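Local structure of uncharacterized conserved protein YiiM (5YHH) at residues Q8-N13 with N92-G97; D102-D107 with V168-G173; R82-G87 with F130-P135. The protein carries a MOSC domain, is linked to resistance to hydroxylaminopurine, and probably binds a molybdenum cofactor at its putative catalytic site. One frame throughout, in Å; residues are numbered along the deposited sequence.

Contact 1 of 3, residues Q8-N13 with N92-G97; sequences QIVSIN and NWTLLG
V10 and S11 both turn their backbone N-H groups to T94 O, making a classic beta bulge where strand 8-19 pairs antiparallel with strand 93-96 in the large mixed sheet of this MOSC protein. V10 N lies 2.8 Å from T94 O, but its N-H is bent (132°). The second bond, from S11 N to the same T94 O, is weak at 3.3 Å. The extra residue shifts the register by one. Ahead of it, Q8 and L96 are a hydrogen-bonded pair and I9 faces L95 as a non-hydrogen-bonded one. Beyond it, T94 N donates to S11 O, I12 lies across from W93, and N13 N reaches N92 O at 2.8 Å.

Apolar contacts gather on the face that carries I9, I12, W93 and L95. I9 CD1 stands over the centre of the six-membered ring of W93, 3.5 Å from its centroid and only 6° off the normal, a CH-pi contact made possible by the extended end of the isoleucine (chi2 166°). I9 CG1 meets L95 CD2 at 4.1 Å. I159 of strand 157-159 touches both I9 and W93, and F151 meets the indole. Away from this face, at the bulge, V10 CG1 rests on L96 CB at 3.8 Å, L96 being on the side of Q8 and T94.

The polar contacts centre on N13, near S11 and T94. S11 OG donates to N13 OD1 at 2.7 Å, fixing the rotation of the amide, while the E91 backbone carbonyl bonds to N13 ND2 and its carboxylate to T94 OG1. N13 ND2 also donates to T94 OG1 at 2.9 Å, with the hydroxyl oxygen exactly in the amide plane.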
# COMPACT_ATOMS: atom_id res chain seq x y z
N GLN A 8 13.18 5.65 1.13
CA GLN A 8 13.24 5.64 -0.31
C GLN A 8 12.42 4.56 -0.97
O GLN A 8 11.96 3.65 -0.30
CB GLN A 8 14.70 5.51 -0.76
CG GLN A 8 15.38 4.31 -0.24
CD GLN A 8 16.78 4.17 -0.77
OE1 GLN A 8 16.99 3.59 -1.84
NE2 GLN A 8 17.75 4.65 -0.00
N ILE A 9 12.28 4.67 -2.29
CA ILE A 9 11.76 3.62 -3.15
C ILE A 9 12.97 2.80 -3.57
O ILE A 9 13.73 3.22 -4.44
CB ILE A 9 11.04 4.21 -4.43
CG1 ILE A 9 9.95 5.18 -4.01
CG2 ILE A 9 10.45 3.10 -5.30
CD1 ILE A 9 9.36 6.11 -5.17
N VAL A 10 13.19 1.63 -2.97
CA VAL A 10 14.38 0.86 -3.35
C VAL A 10 14.16 0.14 -4.67
O VAL A 10 15.11 -0.06 -5.41
CB VAL A 10 14.94 -0.13 -2.30
CG1 VAL A 10 15.80 0.59 -1.28
CG2 VAL A 10 13.85 -1.02 -1.68
N SER A 11 12.91 -0.12 -5.02
CA SER A 11 12.62 -0.77 -6.29
C SER A 11 11.30 -0.34 -6.83
O SER A 11 10.34 -0.17 -6.09
CB SER A 11 12.66 -2.31 -6.15
OG SER A 11 12.59 -2.92 -7.43
N ILE A 12 11.28 -0.10 -8.13
CA ILE A 12 10.06 0.17 -8.85
C ILE A 12 9.86 -1.07 -9.67
O ILE A 12 10.75 -1.48 -10.41
CB ILE A 12 10.17 1.39 -9.81
CG1 ILE A 12 10.54 2.68 -9.06
CG2 ILE A 12 8.89 1.57 -10.60
CD1 ILE A 12 11.02 3.82 -10.07
N ASN A 13 8.68 -1.66 -9.55
CA ASN A 13 8.37 -2.93 -10.17
C ASN A 13 7.22 -2.75 -11.15
O ASN A 13 6.23 -2.14 -10.81
CB ASN A 13 8.00 -3.93 -9.07
CG ASN A 13 9.00 -3.90 -7.91
OD1 ASN A 13 10.20 -4.02 -8.13
ND2 ASN A 13 8.52 -3.70 -6.69
N ASN A 92 3.99 -1.95 -6.64
CA ASN A 92 4.67 -1.03 -7.59
C ASN A 92 5.97 -0.51 -7.02
O ASN A 92 6.99 -0.43 -7.75
CB ASN A 92 3.76 0.17 -7.92
CG ASN A 92 2.43 -0.23 -8.45
OD1 ASN A 92 1.44 -0.38 -7.71
ND2 ASN A 92 2.38 -0.48 -9.76
N TRP A 93 5.95 -0.17 -5.73
CA TRP A 93 7.07 0.48 -5.05
C TRP A 93 7.45 -0.36 -3.83
O TRP A 93 6.64 -0.54 -2.92
CB TRP A 93 6.67 1.86 -4.56
CG TRP A 93 6.47 2.93 -5.58
CD1 TRP A 93 6.47 2.80 -6.94
CD2 TRP A 93 6.17 4.30 -5.30
NE1 TRP A 93 6.19 4.03 -7.53
CE2 TRP A 93 6.02 4.96 -6.54
CE3 TRP A 93 6.03 5.03 -4.12
CZ2 TRP A 93 5.74 6.33 -6.63
CZ3 TRP A 93 5.76 6.36 -4.19
CH2 TRP A 93 5.61 7.02 -5.45
N THR A 94 8.67 -0.89 -3.85
CA THR A 94 9.26 -1.51 -2.70
C THR A 94 9.95 -0.42 -1.92
O THR A 94 10.82 0.28 -2.44
CB THR A 94 10.29 -2.57 -3.10
OG1 THR A 94 9.67 -3.48 -4.00
CG2 THR A 94 10.78 -3.30 -1.84
N LEU A 95 9.56 -0.27 -0.66
CA LEU A 95 10.03 0.85 0.13
C LEU A 95 11.10 0.44 1.11
O LEU A 95 11.25 -0.74 1.46
CB LEU A 95 8.86 1.46 0.88
CG LEU A 95 7.69 2.05 0.08
CD1 LEU A 95 6.76 2.87 1.02
CD2 LEU A 95 8.17 2.89 -1.08
N LEU A 96 11.88 1.44 1.51
CA LEU A 96 12.80 1.30 2.65
C LEU A 96 12.58 2.49 3.60
O LEU A 96 12.40 3.64 3.15
CB LEU A 96 14.24 1.26 2.14
CG LEU A 96 15.31 1.08 3.20
CD1 LEU A 96 15.28 -0.40 3.74
CD2 LEU A 96 16.69 1.43 2.58
N GLY A 97 12.56 2.22 4.90
CA GLY A 97 12.40 3.26 5.92
C GLY A 97 10.99 3.73 6.24
O GLY A 97 10.83 4.70 6.98

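Contact 2 of 3, residues D102-D107 with V168-G173; sequences DVCLGD and VERGVG
D107 offers its carboxylate to R170 and G171, joining the loop ahead of strand 108-111 to the chain that leaves strand 165-169. D107 OD1 uses its anti lone pair to accept G171 N at 2.8 Å, in a nearly straight bond (172°). D107 OD2 forms a salt bridge with R170 NH1 at 3.0 Å. The carboxylate and guanidinium planes are 52° apart, too twisted for a flat, two-pronged pairing. The arginine chain, bent at chi2 (64°) and chi3, turns back beside the aspartate; its CD passes C104 SG at 4.0 Å, and NH1 makes a weak bond to D102 O.

The backbones are also close. G106 and G171 approach to 3.8 Å between CA atoms, where neither has a side chain to intervene, and G171 CA lies 3.2 Å from L105 O with one of its hydrogens directed at it, a CA-H...O contact. A water extends this link by donating to L105 O and to V172 O, the latter at 2.9 Å.

A type II beta turn from C104 to D107 positions the acid. D107 N closes the turn on C104 O, and C104 N returns a 2.8 Å bond to D107 OD2, arriving from above the carboxylate plane. Farther out, Q117 binds G106 O, V118 of strand 114-121 pairs with the backbone of G106 and D107, and Y109 OH adds a weak bond to OD2.

Two backbone N-H groups and one arginine thus converge on a buried carboxylate. Such surroundings would be expected to favour its ionised form, with the positive charge of the solvent-exposed R170 partly offsetting it.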
# COMPACT_ATOMS: atom_id res chain seq x y z
N ASP A 102 4.74 3.98 11.05
CA ASP A 102 5.29 5.32 10.85
C ASP A 102 4.53 6.11 9.79
O ASP A 102 4.64 7.33 9.76
CB ASP A 102 6.72 5.25 10.35
CG ASP A 102 7.64 4.48 11.27
OD1 ASP A 102 7.49 4.60 12.53
OD2 ASP A 102 8.51 3.75 10.71
N VAL A 103 3.83 5.44 8.88
CA VAL A 103 3.14 6.11 7.79
C VAL A 103 1.69 6.36 8.21
O VAL A 103 1.02 5.46 8.75
CB VAL A 103 3.19 5.24 6.53
CG1 VAL A 103 2.30 5.82 5.41
CG2 VAL A 103 4.62 5.08 6.07
N CYS A 104 1.21 7.57 7.94
CA CYS A 104 -0.14 7.97 8.34
C CYS A 104 -1.04 8.26 7.16
O CYS A 104 -0.59 8.70 6.11
CB CYS A 104 -0.08 9.21 9.25
SG CYS A 104 0.66 8.84 10.85
N LEU A 105 -2.32 8.03 7.36
CA LEU A 105 -3.32 8.35 6.37
C LEU A 105 -3.20 9.85 6.11
O LEU A 105 -3.07 10.64 7.05
CB LEU A 105 -4.69 8.01 6.92
CG LEU A 105 -5.90 8.37 6.04
CD1 LEU A 105 -5.85 7.63 4.69
CD2 LEU A 105 -7.14 8.02 6.86
N GLY A 106 -3.15 10.23 4.84
CA GLY A 106 -3.06 11.62 4.47
C GLY A 106 -1.66 12.17 4.33
O GLY A 106 -1.51 13.29 3.84
N ASP A 107 -0.63 11.41 4.74
CA ASP A 107 0.76 11.85 4.56
C ASP A 107 0.96 12.14 3.09
O ASP A 107 0.55 11.36 2.22
CB ASP A 107 1.78 10.76 4.91
CG ASP A 107 2.00 10.53 6.41
OD1 ASP A 107 1.46 11.25 7.27
OD2 ASP A 107 2.74 9.56 6.73
N VAL A 168 6.40 15.66 3.11
CA VAL A 168 6.21 17.10 3.08
C VAL A 168 5.02 17.55 3.91
O VAL A 168 4.96 18.71 4.30
CB VAL A 168 6.13 17.67 1.62
CG1 VAL A 168 7.55 17.64 0.99
CG2 VAL A 168 5.14 16.91 0.78
N GLU A 169 4.07 16.67 4.19
CA GLU A 169 3.00 16.98 5.14
C GLU A 169 2.49 15.73 5.87
O GLU A 169 2.12 14.75 5.24
CB GLU A 169 1.85 17.69 4.42
CG GLU A 169 0.71 18.07 5.36
CD GLU A 169 -0.36 18.92 4.68
OE1 GLU A 169 -1.10 18.39 3.83
OE2 GLU A 169 -0.46 20.11 5.04
N ARG A 170 2.50 15.77 7.20
CA ARG A 170 1.95 14.70 8.02
C ARG A 170 0.43 14.69 7.92
O ARG A 170 -0.21 15.71 8.12
CB ARG A 170 2.39 14.85 9.49
CG ARG A 170 1.80 13.79 10.46
CD ARG A 170 2.28 12.39 10.16
NE ARG A 170 3.65 12.18 10.59
CZ ARG A 170 4.45 11.20 10.16
NH1 ARG A 170 4.07 10.27 9.27
NH2 ARG A 170 5.68 11.15 10.64
N GLY A 171 -0.14 13.53 7.60
CA GLY A 171 -1.59 13.39 7.52
C GLY A 171 -2.22 13.91 8.79
O GLY A 171 -1.71 13.68 9.88
N VAL A 172 -3.30 14.66 8.65
CA VAL A 172 -3.98 15.26 9.78
C VAL A 172 -4.51 14.18 10.68
O VAL A 172 -5.03 13.17 10.20
CB VAL A 172 -5.13 16.16 9.33
CG1 VAL A 172 -5.89 16.66 10.54
CG2 VAL A 172 -4.58 17.32 8.51
N GLY A 173 -4.33 14.38 11.99
CA GLY A 173 -4.66 13.37 12.99
C GLY A 173 -3.57 12.32 13.22
O GLY A 173 -3.62 11.60 14.21
O HOH W 1 -3.73 10.69 9.59

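Contact 3 of 3, residues R82-G87 with F130-P135; sequences RPFTAG and FKHQLP
A Schellman motif ends helix 127-132, with Q133 as its positive-phi C-prime residue, and around this terminus H132 and L134 meet R82 and F84 of the loop that follows helix 71-80. R82 NH1 donates to H132 O at 2.8 Å, reaching a lone pair in the carbonyl plane, although the oxygen sits 18° out of the plane of the guanidinium. The arginine therefore takes up a carbonyl at the end of the helix. Two waters lie in the guanidinium plane at its edge. One accepts from R82 NH1 at 2.9 Å and also lies 2.7 Å from H132 ND1, while the other links R82 NH2 to Q133 O.

L134 packs over one face of the same guanidinium group, sliding past the arginine in the opposite direction, with its CD2 3.6 Å from R82 NH2. Its other methyl, CD1, reaches the edge of the F84 ring, 4.1 Å from CZ. F84 itself leans over the imidazole of H132: its CE2 lies 3.9 Å above the centre of that ring. The two ring planes are inclined at 41°, an oblique pairing. K131 CG covers the rim of the opposite imidazole face, and the bond from H132 NE2 to A88 O further fixes the ring's orientation.

At the far end of the loop, K131, extended until its last torsion bends (chi4 55°), approaches G87 through a water that lies 3.0 Å from G87 O and 2.6 Å from K131 NZ. The ammonium also has a salt bridge to D32 of strand 27-35. Helix 71-80 backs the contact, with F73 against F84 and Y80 against L134, while A86 leans on S11 and N13 of strand 8-19.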
# COMPACT_ATOMS: atom_id res chain seq x y z
N ARG A 82 12.23 -19.24 2.49
CA ARG A 82 12.47 -19.05 1.06
C ARG A 82 12.64 -17.55 0.84
O ARG A 82 12.21 -16.76 1.69
CB ARG A 82 11.27 -19.57 0.28
CG ARG A 82 10.07 -18.67 0.43
CD ARG A 82 8.96 -19.05 -0.52
NE ARG A 82 8.32 -20.30 -0.13
CZ ARG A 82 7.20 -20.77 -0.71
NH1 ARG A 82 6.64 -20.10 -1.73
NH2 ARG A 82 6.67 -21.90 -0.28
N PRO A 83 13.23 -17.15 -0.30
CA PRO A 83 13.45 -15.71 -0.51
C PRO A 83 12.20 -14.89 -0.78
O PRO A 83 11.27 -15.41 -1.42
CB PRO A 83 14.36 -15.64 -1.76
CG PRO A 83 14.71 -17.02 -2.11
CD PRO A 83 13.88 -17.99 -1.32
N PHE A 84 12.21 -13.63 -0.34
CA PHE A 84 11.21 -12.64 -0.75
C PHE A 84 11.97 -11.37 -1.06
O PHE A 84 12.64 -10.82 -0.17
CB PHE A 84 10.20 -12.38 0.36
CG PHE A 84 9.21 -13.53 0.61
CD1 PHE A 84 9.58 -14.64 1.31
CD2 PHE A 84 7.90 -13.42 0.20
CE1 PHE A 84 8.70 -15.66 1.53
CE2 PHE A 84 7.01 -14.47 0.43
CZ PHE A 84 7.41 -15.57 1.09
N THR A 85 11.95 -10.96 -2.33
CA THR A 85 12.68 -9.79 -2.81
C THR A 85 11.67 -8.90 -3.52
O THR A 85 10.46 -9.22 -3.61
CB THR A 85 13.86 -10.22 -3.73
OG1 THR A 85 13.33 -11.00 -4.81
CG2 THR A 85 14.86 -11.09 -2.94
N ALA A 86 12.17 -7.78 -4.00
CA ALA A 86 11.34 -6.74 -4.53
C ALA A 86 10.34 -7.28 -5.55
O ALA A 86 10.68 -8.03 -6.45
CB ALA A 86 12.26 -5.60 -5.13
N GLY A 87 9.08 -6.92 -5.37
CA GLY A 87 8.00 -7.37 -6.27
C GLY A 87 7.21 -8.55 -5.70
O GLY A 87 6.14 -8.92 -6.20
N PHE A 130 -1.88 -17.38 -4.32
CA PHE A 130 -1.58 -18.17 -5.52
C PHE A 130 -0.16 -17.90 -6.04
O PHE A 130 0.55 -18.84 -6.43
CB PHE A 130 -2.62 -17.94 -6.62
CG PHE A 130 -3.85 -18.79 -6.44
CD1 PHE A 130 -3.84 -20.12 -6.82
CD2 PHE A 130 -4.96 -18.29 -5.80
CE1 PHE A 130 -4.92 -20.93 -6.60
CE2 PHE A 130 -6.08 -19.08 -5.59
CZ PHE A 130 -6.06 -20.41 -5.98
N LYS A 131 0.28 -16.66 -5.99
CA LYS A 131 1.65 -16.33 -6.43
C LYS A 131 2.71 -17.18 -5.73
O LYS A 131 3.63 -17.70 -6.36
CB LYS A 131 1.94 -14.85 -6.19
CG LYS A 131 3.29 -14.32 -6.75
CD LYS A 131 3.34 -12.84 -6.51
CE LYS A 131 4.72 -12.25 -6.73
NZ LYS A 131 5.28 -12.57 -8.07
N HIS A 132 2.59 -17.28 -4.41
CA HIS A 132 3.58 -17.98 -3.59
C HIS A 132 3.18 -19.40 -3.26
O HIS A 132 3.94 -20.16 -2.63
CB HIS A 132 3.84 -17.15 -2.34
CG HIS A 132 4.44 -15.82 -2.63
ND1 HIS A 132 5.72 -15.68 -3.14
CD2 HIS A 132 3.91 -14.57 -2.60
CE1 HIS A 132 5.97 -14.40 -3.36
NE2 HIS A 132 4.90 -13.70 -3.02
N GLN A 133 1.97 -19.78 -3.66
CA GLN A 133 1.41 -21.08 -3.28
C GLN A 133 1.47 -21.24 -1.75
O GLN A 133 1.94 -22.25 -1.23
CB GLN A 133 2.14 -22.24 -3.97
CG GLN A 133 1.93 -22.30 -5.51
CD GLN A 133 1.56 -23.72 -6.03
OE1 GLN A 133 1.33 -24.67 -5.26
NE2 GLN A 133 1.46 -23.84 -7.35
N LEU A 134 0.99 -20.20 -1.05
CA LEU A 134 0.95 -20.17 0.39
C LEU A 134 -0.46 -19.80 0.85
O LEU A 134 -0.78 -18.62 0.98
CB LEU A 134 1.97 -19.16 0.92
CG LEU A 134 3.46 -19.56 0.81
CD1 LEU A 134 4.33 -18.34 1.20
CD2 LEU A 134 3.78 -20.80 1.62
N PRO A 135 -1.31 -20.81 1.05
CA PRO A 135 -2.69 -20.46 1.42
C PRO A 135 -2.87 -19.67 2.71
O PRO A 135 -3.91 -19.03 2.90
CB PRO A 135 -3.40 -21.83 1.55
CG PRO A 135 -2.46 -22.86 1.08
CD PRO A 135 -1.11 -22.26 0.84
O HOH W 2 7.46 -17.74 -3.26
O HOH W 3 4.43 -23.28 -1.27
O HOH W 4 6.49 -10.37 -8.85

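Overall arrangement
Contacts 1 and 3 touch directly, their centres about 17 Å apart. A86 of the 82-87 loop packs on the bulged strand pair, with A86 CB 3.5 Å from S11 CB, and E91 bonds to N13, T94 and G87. Contact 2 belongs to the other end of the same large sheet; its nearest atoms stay about 4 Å from those of contact 1, without touching, and its centre is about 30 Å from that of contact 3, across the middle of the chain. C125, found as cysteinesulfonic acid, shortly precedes helix 127-132, whose end makes contact 3. A cysteine here would be consistent with the putative molybdenum cofactor site, but no ligand marks that site among the three contacts.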